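Local coordinates for peptidase M28 (PDB 3IIB), which probably acts as a zinc-dependent carboxypeptidase or dipeptidase of peptidase family M28, hydrolysing peptide bonds at a two-zinc active site, at residues 24-29 / 48-53; 69-74 / 306-311; 360-365 / 419-424; 386-391 / 424-429. All coordinates share one frame; numbering follows the deposited sequence.

Interaction 1. Residues 24-29 / 48-53; sequences YDIVES and VDWAIA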
loop_
_atom_site.group_PDB
_atom_site.type_symbol
_atom_site.label_atom_id
_atom_site.label_comp_id
_atom_site.label_asym_id
_atom_site.label_seq_id
_atom_site.Cartn_x
_atom_site.Cartn_y
_atom_site.Cartn_z
ATOM N N TYR A 24 -8.295 19.226 11.215
ATOM C CA TYR A 24 -7.950 18.672 9.895
ATOM C C TYR A 24 -7.078 19.659 9.111
ATOM O O TYR A 24 -6.078 19.286 8.487
ATOM C CB TYR A 24 -9.213 18.336 9.088
ATOM C CG TYR A 24 -8.855 17.855 7.679
ATOM C CD1 TYR A 24 -8.557 16.524 7.423
ATOM C CD2 TYR A 24 -8.733 18.775 6.635
ATOM C CE1 TYR A 24 -8.211 16.104 6.154
ATOM C CE2 TYR A 24 -8.381 18.369 5.373
ATOM C CZ TYR A 24 -8.117 17.034 5.138
ATOM O OH TYR A 24 -7.783 16.650 3.850
ATOM N N ASP A 25 -7.464 20.926 9.165
ATOM C CA ASP A 25 -6.740 21.964 8.430
ATOM C C ASP A 25 -5.289 22.086 8.893
ATOM O O ASP A 25 -4.419 22.368 8.089
ATOM C CB ASP A 25 -7.422 23.322 8.604
ATOM C CG ASP A 25 -8.791 23.413 7.930
ATOM O OD1 ASP A 25 -9.097 22.655 6.993
ATOM O OD2 ASP A 25 -9.561 24.266 8.399
ATOM N N ILE A 26 -5.027 21.858 10.182
ATOM C CA ILE A 26 -3.666 21.975 10.698
ATOM C C ILE A 26 -2.820 20.818 10.139
ATOM O O ILE A 26 -1.682 21.024 9.676
ATOM C CB ILE A 26 -3.607 22.014 12.230
ATOM C CG1 ILE A 26 -4.193 23.332 12.744
ATOM C CG2 ILE A 26 -2.182 21.934 12.681
ATOM C CD1 ILE A 26 -4.421 23.372 14.242
ATOM N N VAL A 27 -3.373 19.616 10.137
ATOM C CA VAL A 27 -2.597 18.480 9.623
ATOM C C VAL A 27 -2.467 18.511 8.082
ATOM O O VAL A 27 -1.406 18.115 7.515
ATOM C CB VAL A 27 -3.054 17.095 10.143
ATOM C CG1 VAL A 27 -4.484 16.753 9.762
ATOM C CG2 VAL A 27 -2.068 15.997 9.622
ATOM N N GLU A 28 -3.484 19.044 7.410
ATOM C CA GLU A 28 -3.380 19.248 5.950
ATOM C C GLU A 28 -2.234 20.241 5.694
ATOM O O GLU A 28 -1.411 20.032 4.822
ATOM C CB GLU A 28 -4.679 19.769 5.370
ATOM C CG GLU A 28 -4.747 19.812 3.854
ATOM C CD GLU A 28 -4.176 21.094 3.230
ATOM O OE1 GLU A 28 -3.794 22.044 3.938
ATOM O OE2 GLU A 28 -4.123 21.139 1.983
ATOM N N SER A 29 -2.181 21.288 6.515
ATOM C CA SER A 29 -1.160 22.317 6.336
ATOM C C SER A 29 0.256 21.757 6.506
ATOM O O SER A 29 1.166 22.028 5.707
ATOM C CB SER A 29 -1.451 23.454 7.289
ATOM O OG SER A 29 -0.447 24.467 7.172
ATOM N N VAL A 48 9.901 23.313 11.956
ATOM C CA VAL A 48 9.953 24.245 13.086
ATOM C C VAL A 48 9.411 25.632 12.664
ATOM O O VAL A 48 8.608 26.232 13.403
ATOM C CB VAL A 48 11.406 24.304 13.700
ATOM C CG1 VAL A 48 11.581 25.539 14.591
ATOM C CG2 VAL A 48 11.731 22.974 14.397
ATOM N N ASP A 49 9.861 26.134 11.510
ATOM C CA ASP A 49 9.475 27.460 11.068
ATOM C C ASP A 49 7.958 27.441 10.790
ATOM O O ASP A 49 7.231 28.373 11.151
ATOM C CB ASP A 49 10.276 27.886 9.854
ATOM C CG ASP A 49 11.718 28.242 10.208
ATOM O OD1 ASP A 49 11.983 28.450 11.399
ATOM O OD2 ASP A 49 12.564 28.273 9.302
ATOM N N TRP A 50 7.478 26.329 10.246
ATOM C CA TRP A 50 6.047 26.191 9.940
ATOM C C TRP A 50 5.233 26.271 11.236
ATOM O O TRP A 50 4.204 26.928 11.275
ATOM C CB TRP A 50 5.766 24.889 9.194
ATOM C CG TRP A 50 4.294 24.529 9.172
ATOM C CD1 TRP A 50 3.399 24.848 8.206
ATOM C CD2 TRP A 50 3.576 23.809 10.173
ATOM N NE1 TRP A 50 2.150 24.379 8.541
ATOM C CE2 TRP A 50 2.239 23.712 9.738
ATOM C CE3 TRP A 50 3.945 23.181 11.384
ATOM C CZ2 TRP A 50 1.253 23.065 10.489
ATOM C CZ3 TRP A 50 2.952 22.538 12.139
ATOM C CH2 TRP A 50 1.615 22.488 11.683
ATOM N N ALA A 51 5.713 25.598 12.268
ATOM C CA ALA A 51 4.980 25.471 13.543
ATOM C C ALA A 51 4.966 26.793 14.273
ATOM O O ALA A 51 3.937 27.227 14.766
ATOM C CB ALA A 51 5.616 24.354 14.393
ATOM N N ILE A 52 6.097 27.488 14.281
ATOM C CA ILE A 52 6.156 28.828 14.868
ATOM C C ILE A 52 5.131 29.772 14.193
ATOM O O ILE A 52 4.315 30.451 14.871
ATOM C CB ILE A 52 7.626 29.375 14.810
ATOM C CG1 ILE A 52 8.574 28.615 15.768
ATOM C CG2 ILE A 52 7.662 30.830 15.203
ATOM C CD1 ILE A 52 8.291 28.888 17.253
ATOM N N ALA A 53 5.136 29.791 12.858
ATOM C CA ALA A 53 4.253 30.668 12.105
ATOM C C ALA A 53 2.802 30.266 12.381
ATOM O O ALA A 53 1.946 31.124 12.545
ATOM C CB ALA A 53 4.568 30.596 10.573
#

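Interaction 2. Residues 69-74 / 306-311; sequences TVPVWR and GLLGGK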
loop_
_atom_site.group_PDB
_atom_site.type_symbol
_atom_site.label_atom_id
_atom_site.label_comp_id
_atom_site.label_asym_id
_atom_site.label_seq_id
_atom_site.Cartn_x
_atom_site.Cartn_y
_atom_site.Cartn_z
ATOM N N THR A 69 19.561 19.026 20.874
ATOM C CA THR A 69 20.643 18.444 20.065
ATOM C C THR A 69 20.138 17.186 19.360
ATOM O O THR A 69 19.522 16.299 19.996
ATOM C CB THR A 69 21.861 18.085 20.940
ATOM O OG1 THR A 69 22.287 19.258 21.663
ATOM C CG2 THR A 69 23.041 17.488 20.080
ATOM N N VAL A 70 20.371 17.094 18.064
ATOM C CA VAL A 70 19.921 15.933 17.290
ATOM C C VAL A 70 21.026 15.398 16.354
ATOM O O VAL A 70 21.794 16.186 15.764
ATOM C CB VAL A 70 18.682 16.239 16.420
ATOM C CG1 VAL A 70 17.489 16.708 17.313
ATOM C CG2 VAL A 70 19.029 17.232 15.318
ATOM N N PRO A 71 21.087 14.068 16.195
ATOM C CA PRO A 71 21.976 13.468 15.223
ATOM C C PRO A 71 21.449 13.642 13.807
ATOM O O PRO A 71 20.283 13.960 13.585
ATOM C CB PRO A 71 22.005 11.989 15.609
ATOM C CG PRO A 71 20.699 11.755 16.257
ATOM C CD PRO A 71 20.285 13.047 16.908
ATOM N N VAL A 72 22.364 13.482 12.865
ATOM C CA VAL A 72 22.062 13.648 11.447
ATOM C C VAL A 72 22.399 12.385 10.701
ATOM O O VAL A 72 23.576 11.985 10.600
ATOM C CB VAL A 72 22.796 14.857 10.841
ATOM C CG1 VAL A 72 22.442 15.000 9.385
ATOM C CG2 VAL A 72 22.423 16.137 11.575
ATOM N N TRP A 73 21.351 11.763 10.169
ATOM C CA TRP A 73 21.475 10.581 9.334
ATOM C C TRP A 73 20.643 10.810 8.074
ATOM O O TRP A 73 19.492 11.231 8.140
ATOM C CB TRP A 73 20.961 9.348 10.086
ATOM C CG TRP A 73 20.970 8.061 9.315
ATOM C CD1 TRP A 73 22.023 7.181 9.172
ATOM C CD2 TRP A 73 19.862 7.461 8.637
ATOM N NE1 TRP A 73 21.640 6.105 8.422
ATOM C CE2 TRP A 73 20.324 6.245 8.071
ATOM C CE3 TRP A 73 18.539 7.841 8.420
ATOM C CZ2 TRP A 73 19.491 5.397 7.303
ATOM C CZ3 TRP A 73 17.722 6.985 7.658
ATOM C CH2 TRP A 73 18.209 5.780 7.130
ATOM N N ARG A 74 21.246 10.501 6.934
ATOM C CA ARG A 74 20.632 10.670 5.608
ATOM C C ARG A 74 20.502 9.311 4.932
ATOM O O ARG A 74 21.471 8.559 4.846
ATOM C CB ARG A 74 21.457 11.630 4.751
ATOM C CG ARG A 74 21.639 13.031 5.390
ATOM N N GLY A 306 14.598 8.703 19.710
ATOM C CA GLY A 306 14.784 8.367 21.113
ATOM C C GLY A 306 14.317 9.410 22.112
ATOM O O GLY A 306 14.958 9.630 23.147
ATOM N N LEU A 307 13.169 10.023 21.844
ATOM C CA LEU A 307 12.603 10.999 22.779
ATOM C C LEU A 307 13.574 12.129 23.114
ATOM O O LEU A 307 13.552 12.651 24.196
ATOM C CB LEU A 307 12.149 10.349 24.090
ATOM C CG LEU A 307 11.484 8.988 24.037
ATOM C CD1 LEU A 307 11.103 8.520 25.474
ATOM C CD2 LEU A 307 10.299 9.025 23.091
ATOM N N LEU A 308 14.422 12.527 22.179
ATOM C CA LEU A 308 15.443 13.514 22.502
ATOM C C LEU A 308 14.859 14.856 22.964
ATOM O O LEU A 308 15.353 15.450 23.899
ATOM C CB LEU A 308 16.383 13.739 21.305
ATOM C CG LEU A 308 17.086 12.475 20.787
ATOM C CD1 LEU A 308 18.019 12.820 19.629
ATOM C CD2 LEU A 308 17.829 11.708 21.893
ATOM N N GLY A 309 13.820 15.345 22.286
ATOM C CA GLY A 309 13.182 16.568 22.720
ATOM C C GLY A 309 12.461 16.430 24.042
ATOM O O GLY A 309 12.542 17.318 24.869
ATOM N N GLY A 310 11.792 15.309 24.264
ATOM C CA GLY A 310 11.170 15.089 25.572
ATOM C C GLY A 310 12.173 15.080 26.723
ATOM O O GLY A 310 11.942 15.706 27.761
ATOM N N LYS A 311 13.278 14.364 26.539
ATOM C CA LYS A 311 14.310 14.269 27.543
ATOM C C LYS A 311 14.929 15.659 27.773
ATOM O O LYS A 311 15.207 16.052 28.904
ATOM C CB LYS A 311 15.383 13.301 27.070
ATOM C CG LYS A 311 14.923 11.863 27.157
ATOM C CD LYS A 311 15.926 10.883 26.586
ATOM C CE LYS A 311 15.421 9.468 26.831
ATOM N NZ LYS A 311 16.235 8.437 26.143
#

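Interaction 3. Residues 360-365 / 419-424; sequences EPLGVA and NVAVYA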
loop_
_atom_site.group_PDB
_atom_site.type_symbol
_atom_site.label_atom_id
_atom_site.label_comp_id
_atom_site.label_asym_id
_atom_site.label_seq_id
_atom_site.Cartn_x
_atom_site.Cartn_y
_atom_site.Cartn_z
ATOM N N GLU A 360 -17.592 10.882 28.509
ATOM C CA GLU A 360 -18.345 9.645 28.285
ATOM C C GLU A 360 -19.191 9.686 27.020
ATOM O O GLU A 360 -19.135 8.747 26.239
ATOM C CB GLU A 360 -19.185 9.260 29.534
ATOM C CG GLU A 360 -18.333 8.643 30.639
ATOM C CD GLU A 360 -19.165 8.005 31.760
ATOM O OE1 GLU A 360 -20.304 8.447 31.965
ATOM O OE2 GLU A 360 -18.668 7.061 32.420
ATOM N N PRO A 361 -19.965 10.758 26.805
ATOM C CA PRO A 361 -20.744 10.842 25.559
ATOM C C PRO A 361 -19.954 10.853 24.252
ATOM O O PRO A 361 -20.543 10.624 23.192
ATOM C CB PRO A 361 -21.527 12.142 25.723
ATOM C CG PRO A 361 -21.607 12.338 27.199
ATOM C CD PRO A 361 -20.287 11.887 27.694
ATOM N N LEU A 362 -18.640 11.069 24.333
ATOM C CA LEU A 362 -17.757 11.026 23.169
ATOM C C LEU A 362 -17.150 9.648 23.024
ATOM O O LEU A 362 -16.351 9.397 22.113
ATOM C CB LEU A 362 -16.660 12.052 23.319
ATOM C CG LEU A 362 -17.084 13.508 23.448
ATOM C CD1 LEU A 362 -15.899 14.425 23.886
ATOM C CD2 LEU A 362 -17.689 13.976 22.108
ATOM N N GLY A 363 -17.522 8.761 23.947
ATOM C CA GLY A 363 -17.078 7.377 23.932
ATOM C C GLY A 363 -15.898 7.071 24.843
ATOM O O GLY A 363 -15.257 6.041 24.677
ATOM N N VAL A 364 -15.601 7.949 25.799
ATOM C CA VAL A 364 -14.408 7.816 26.638
ATOM C C VAL A 364 -14.738 7.258 28.019
ATOM O O VAL A 364 -15.490 7.890 28.793
ATOM C CB VAL A 364 -13.651 9.179 26.785
ATOM C CG1 VAL A 364 -12.371 8.988 27.665
ATOM C CG2 VAL A 364 -13.317 9.740 25.415
ATOM N N ALA A 365 -14.171 6.077 28.307
ATOM C CA ALA A 365 -14.435 5.320 29.544
ATOM C C ALA A 365 -13.453 5.714 30.632
ATOM O O ALA A 365 -12.362 6.223 30.351
ATOM C CB ALA A 365 -14.345 3.756 29.280
ATOM N N ASN A 419 -10.760 13.363 18.807
ATOM C CA ASN A 419 -9.575 13.611 19.610
ATOM C C ASN A 419 -9.417 15.074 20.010
ATOM O O ASN A 419 -9.067 15.372 21.154
ATOM C CB ASN A 419 -8.295 13.202 18.885
ATOM C CG ASN A 419 -8.084 11.692 18.833
ATOM O OD1 ASN A 419 -7.385 11.124 19.680
ATOM N ND2 ASN A 419 -8.661 11.033 17.804
ATOM N N VAL A 420 -9.702 15.984 19.077
ATOM C CA VAL A 420 -9.639 17.412 19.361
ATOM C C VAL A 420 -10.634 17.744 20.504
ATOM O O VAL A 420 -10.285 18.448 21.470
ATOM C CB VAL A 420 -9.956 18.261 18.119
ATOM C CG1 VAL A 420 -10.029 19.706 18.516
ATOM C CG2 VAL A 420 -8.900 18.045 17.073
ATOM N N ALA A 421 -11.824 17.151 20.409
ATOM C CA ALA A 421 -12.893 17.365 21.406
ATOM C C ALA A 421 -12.442 16.887 22.759
ATOM O O ALA A 421 -12.568 17.616 23.740
ATOM C CB ALA A 421 -14.204 16.639 21.018
ATOM N N VAL A 422 -11.888 15.673 22.827
ATOM C CA VAL A 422 -11.489 15.085 24.120
ATOM C C VAL A 422 -10.274 15.820 24.728
ATOM O O VAL A 422 -10.234 16.056 25.939
ATOM C CB VAL A 422 -11.172 13.604 23.982
ATOM C CG1 VAL A 422 -10.757 13.066 25.356
ATOM C CG2 VAL A 422 -12.419 12.861 23.487
ATOM N N TYR A 423 -9.288 16.211 23.905
ATOM C CA TYR A 423 -8.153 16.969 24.436
ATOM C C TYR A 423 -8.582 18.342 24.921
ATOM O O TYR A 423 -8.052 18.842 25.908
ATOM C CB TYR A 423 -6.981 17.094 23.452
ATOM C CG TYR A 423 -5.960 15.999 23.667
ATOM C CD1 TYR A 423 -6.126 14.731 23.118
ATOM C CD2 TYR A 423 -4.844 16.206 24.474
ATOM C CE1 TYR A 423 -5.192 13.737 23.322
ATOM C CE2 TYR A 423 -3.916 15.214 24.700
ATOM C CZ TYR A 423 -4.095 13.973 24.154
ATOM O OH TYR A 423 -3.146 12.983 24.392
ATOM N N ALA A 424 -9.535 18.954 24.221
ATOM C CA ALA A 424 -10.032 20.259 24.636
ATOM C C ALA A 424 -10.708 20.136 26.008
ATOM O O ALA A 424 -10.471 20.968 26.904
ATOM C CB ALA A 424 -10.946 20.852 23.594
#

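Interaction 4. Residues 386-391 / 424-429; sequences PVASLR and AQFAWV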
loop_
_atom_site.group_PDB
_atom_site.type_symbol
_atom_site.label_atom_id
_atom_site.label_comp_id
_atom_site.label_asym_id
_atom_site.label_seq_id
_atom_site.Cartn_x
_atom_site.Cartn_y
_atom_site.Cartn_z
ATOM N N PRO A 386 2.516 14.328 37.429
ATOM C CA PRO A 386 1.386 13.504 37.008
ATOM C C PRO A 386 1.192 13.515 35.499
ATOM O O PRO A 386 1.549 14.478 34.811
ATOM C CB PRO A 386 0.173 14.174 37.720
ATOM C CG PRO A 386 0.737 14.903 38.853
ATOM C CD PRO A 386 2.080 15.397 38.346
ATOM N N VAL A 387 0.624 12.433 34.974
ATOM C CA VAL A 387 0.320 12.344 33.582
ATOM C C VAL A 387 -1.009 11.625 33.383
ATOM O O VAL A 387 -1.550 11.043 34.309
ATOM C CB VAL A 387 1.436 11.607 32.760
ATOM C CG1 VAL A 387 2.778 12.408 32.807
ATOM C CG2 VAL A 387 1.591 10.138 33.189
ATOM N N ALA A 388 -1.525 11.731 32.155
ATOM C CA ALA A 388 -2.631 10.915 31.677
ATOM C C ALA A 388 -2.258 10.296 30.334
ATOM O O ALA A 388 -1.433 10.852 29.577
ATOM C CB ALA A 388 -3.922 11.762 31.549
ATOM N N SER A 389 -2.840 9.131 30.058
ATOM C CA SER A 389 -2.762 8.486 28.747
ATOM C C SER A 389 -4.187 8.442 28.223
ATOM O O SER A 389 -5.058 7.724 28.755
ATOM C CB SER A 389 -2.204 7.078 28.853
ATOM O OG SER A 389 -0.805 7.079 29.109
ATOM N N LEU A 390 -4.413 9.212 27.172
ATOM C CA LEU A 390 -5.702 9.303 26.536
ATOM C C LEU A 390 -5.634 8.276 25.398
ATOM O O LEU A 390 -5.006 8.494 24.344
ATOM C CB LEU A 390 -5.945 10.739 26.051
ATOM C CG LEU A 390 -6.163 11.752 27.195
ATOM C CD1 LEU A 390 -4.808 12.361 27.612
ATOM C CD2 LEU A 390 -7.098 12.868 26.803
ATOM N N ARG A 391 -6.264 7.139 25.645
ATOM C CA ARG A 391 -6.005 5.936 24.849
ATOM C C ARG A 391 -6.740 6.033 23.520
ATOM O O ARG A 391 -7.955 6.078 23.505
ATOM C CB ARG A 391 -6.508 4.722 25.599
ATOM C CG ARG A 391 -5.840 4.485 26.966
ATOM C CD ARG A 391 -4.364 4.165 26.838
ATOM N NE ARG A 391 -3.765 3.823 28.134
ATOM C CZ ARG A 391 -2.465 3.613 28.343
ATOM N NH1 ARG A 391 -1.581 3.729 27.342
ATOM N NH2 ARG A 391 -2.039 3.298 29.568
ATOM N N ALA A 424 -9.535 18.954 24.221
ATOM C CA ALA A 424 -10.032 20.259 24.636
ATOM C C ALA A 424 -10.708 20.136 26.008
ATOM O O ALA A 424 -10.471 20.968 26.904
ATOM C CB ALA A 424 -10.946 20.852 23.594
ATOM N N GLN A 425 -11.530 19.107 26.186
ATOM C CA GLN A 425 -12.148 18.836 27.467
ATOM C C GLN A 425 -11.069 18.579 28.536
ATOM O O GLN A 425 -11.119 19.118 29.644
ATOM C CB GLN A 425 -13.085 17.623 27.414
ATOM C CG GLN A 425 -14.304 17.841 26.527
ATOM C CD GLN A 425 -15.369 16.779 26.651
ATOM O OE1 GLN A 425 -15.061 15.638 26.967
ATOM N NE2 GLN A 425 -16.632 17.160 26.435
ATOM N N PHE A 426 -10.127 17.687 28.217
ATOM C CA PHE A 426 -9.055 17.373 29.156
ATOM C C PHE A 426 -8.291 18.626 29.574
ATOM O O PHE A 426 -8.052 18.844 30.776
ATOM C CB PHE A 426 -8.094 16.345 28.532
ATOM C CG PHE A 426 -6.910 16.007 29.394
ATOM C CD1 PHE A 426 -7.018 15.053 30.388
ATOM C CD2 PHE A 426 -5.664 16.590 29.174
ATOM C CE1 PHE A 426 -5.923 14.706 31.159
ATOM C CE2 PHE A 426 -4.579 16.258 29.970
ATOM C CZ PHE A 426 -4.706 15.325 30.954
ATOM N N ALA A 427 -7.825 19.401 28.610
ATOM C CA ALA A 427 -7.001 20.557 28.924
ATOM C C ALA A 427 -7.834 21.577 29.712
ATOM O O ALA A 427 -7.356 22.108 30.689
ATOM C CB ALA A 427 -6.381 21.188 27.683
ATOM N N TRP A 428 -9.097 21.781 29.345
ATOM C CA TRP A 428 -9.933 22.716 30.100
ATOM C C TRP A 428 -10.216 22.214 31.523
ATOM O O TRP A 428 -10.014 22.935 32.505
ATOM C CB TRP A 428 -11.229 23.033 29.368
ATOM C CG TRP A 428 -12.012 24.019 30.127
ATOM C CD1 TRP A 428 -13.099 23.796 30.916
ATOM C CD2 TRP A 428 -11.712 25.406 30.234
ATOM N NE1 TRP A 428 -13.506 24.976 31.512
ATOM C CE2 TRP A 428 -12.672 25.979 31.098
ATOM C CE3 TRP A 428 -10.723 26.222 29.684
ATOM C CZ2 TRP A 428 -12.660 27.322 31.419
ATOM C CZ3 TRP A 428 -10.705 27.570 30.044
ATOM C CH2 TRP A 428 -11.669 28.091 30.891
ATOM N N VAL A 429 -10.710 20.995 31.664
ATOM C CA VAL A 429 -10.998 20.462 32.981
ATOM C C VAL A 429 -9.742 20.451 33.867
ATOM O O VAL A 429 -9.781 20.924 35.015
ATOM C CB VAL A 429 -11.666 19.057 32.906
ATOM C CG1 VAL A 429 -11.785 18.461 34.284
ATOM C CG2 VAL A 429 -13.085 19.173 32.253
#

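Interaction 1. Residues 24-29 / 48-53
The indole of Trp50 presents its edge to Ser29, whose OG lies 1° out of the ring plane and whose CB is also in plane at that edge. The carbonyl O of Ile26 approaches the six-membered ring obliquely, 3.7 Å from Trp50 CZ2. Farther along the same ring, Trp50 CH2 meets Ile26 CG2 at 4.0 Å, and these two side chains cross at about a right angle. The polar link is the bond from Trp50 NE1 to Ser29 OG, 2.9 Å long with an N-H...O angle of 169°, so the donor is directed almost straight at the oxygen. With CG of Trp50 anti to its own backbone N (chi1 165°), the indole extends from helix 42-57 across to helix 22-33. This is a helix-helix contact between two successive helices just ahead of strand 62-84; their backbones stay well separated, CA of Trp50 being 8.9 Å from CA of Ser29, and the indole bridges that interval. Helix 22-33 rests in turn on helix 267-285 through Ile26, while helix 42-57 packs on strand 220-242. A phenylalanine in place of Trp50 removes the indole N-H, which would probably leave Ser29 OG without this in-plane donor and open a gap beside Ile26. Ser29 OG is also hydrogen-bonded to Glu33 OE2, its strongest polar partner, and to Lys54 NZ, so three groups grip this buried hydroxyl and limit its rotation. The side chain of Trp50 lies about 11 Å from that of the zinc ligand His257.

Interaction 2. Residues 69-74 / 306-311
Val70 and Leu308 mark the closest backbone approach, with their CA atoms 7.3 Å apart. Residues 69-74 are part of the long strand 62-84, paired with strand 220-242 through backbone bonds such as Val70 with Thr233. Residues 306-311 turn sharply: Gly306 and Leu307 both have positive phi, Leu307 takes the N-cap position, and helix 308-316 starts at Leu308.

One branch of one side chain makes the contact. Leu308 CD1 lies 3.5 Å from Pro71 CD, a tight apolar approach, 3.8 Å from Thr69 O and 4.3 Å from Val70 CA. Leu308 places CG anti to its carbonyl carbon (chi1 -57°) and CD1 anti to CA (chi2 -178°), an extended shape that carries the methyl out to the strand. The contact packs the start of a helix on the long strand, just after Glu304, a zinc ligand here, and Glu303, a zinc-binding position that carries no metal in this model; the Leu308 side chain is about 13 Å from a bound zinc.

Pro71 has no backbone N-H to offer, and the CD that replaces that hydrogen is the atom Leu308 touches. With a methyl meeting a proline ring carbon and, more loosely, a backbone carbonyl oxygen, and 99 Å² buried, the pairing lacks directional bonds; its geometry implies shape fitting, while backbone bonds to other residues set the course of each segment.

Interaction 3. Residues 360-365 / 419-424
Three apolar pairs make up the direct contact between Leu362, Val364, Ala421 and Val422. Leu362 CD1 lies 3.8 Å from Val422 CG2 and 4.0 Å from Ala421 CB, so a single methyl sits against two successive residues of the helix. Leu362 and Val422 lie alongside each other, pointing in opposite directions. Val364 CG2 reaches the same Val422 CG2 at 3.8 Å and also comes within 4.2 Å of Val422 CG1. With CG1 anti to the backbone N (chi1 180°), Val422 has CG2 anti to its carbonyl carbon and offers it to both Leu362 and Val364. The total burial is 152 Å², all without a polar bond between the segments.

Polar bonds shape the loop and tie it to the helix. The short 3-10 turn at 360-362 closes with Gly363 N bonding to Glu360 O at 2.8 Å, and Gly363 itself has positive phi (98°), where a CB would press on the preceding carbonyl. That reversal lets Leu362 and Val364 both direct their CB atoms toward the helix. Just before residues 419-424, Gln418 NE2 is hydrogen-bonded to Leu362 O.

The loop leads from helix 346-355 into the edge strand 365-366. Around it, Val364 and Val422 share a neighbour in Ile337 of strand 337-343, while Ala421 and Leu362 also touch helix 3-19, so helix 413-432 borders helix 3-19, helix 267-285 and the small sheet.

Interaction 4. Residues 386-391 / 424-429
Phe426, which meets Ala388 and Leu390, sits in a helical turn whose shortest polar bond is Val429 N to Gln425 O, 2.8 Å; the contact with the strand is itself wholly apolar. Leu390 CD1 stands over one face of the Phe426 ring, 4.3 Å from its centroid and 4° off the ring normal, a CH-pi contact centred on the ring. The other branch, Leu390 CD2, rests against Phe426 CB at 4.0 Å, so both methyls of the leucine lie along one face, CD1 over the ring centre and CD2 over the CB-CG stem. Its chi2 of 91° departs from the usual staggered values and turns the two methyls into these places. Ala388 CB approaches the far end of the ring obliquely, 3.6 Å from Phe426 CE1 and 3.7 Å from CZ. Phe426 holds CG anti to its backbone N (chi1 177°), which sends the ring from the helix toward the strand.

The strand alternates as an extended chain does: Ala388 and Leu390 face the helix, Val387 and Ser389 point away. This is helix-on-sheet packing in the alpha/beta fold of the M28 peptidases, with helix 413-432 laid against strand 387-392, which itself bonds to strands 324-329 and 337-343. Phe426 reaches those neighbours as well, touching Ile326, Ala328 and Trp342. Shortening Phe426 to an alanine here removes the ring, and Leu390 CD1 and Ala388 CB would probably be left facing a gap in the buried layer. The zinc ligand Asp331 is about 10 Å from Leu390, side chain to side chain.

How the interactions relate
Interactions 3 and 4 adjoin along helix 413-432; their segments overlap at Ala424 and their centres are about 10 Å apart. They touch where Val422 CG1 meets Leu390 CD2 at 3.9 Å and where Leu362 CD1 packs against Gln425 OE1 at 3.4 Å. Interaction 1 does not touch the others, though its nearest atoms come within about 6 Å of interaction 3, and helix 267-285 touches both 24-29 and 419-424. Interaction 2 follows it along the chain, about 21 Å between centres. Side chain to side chain, zinc ligands lie about 11 Å (Trp50 to His257), 9 Å (Leu308 to Glu304) and 10 Å (Leu390 to Asp331) from interactions 1, 2 and 4; interaction 3 lies away from the metal site.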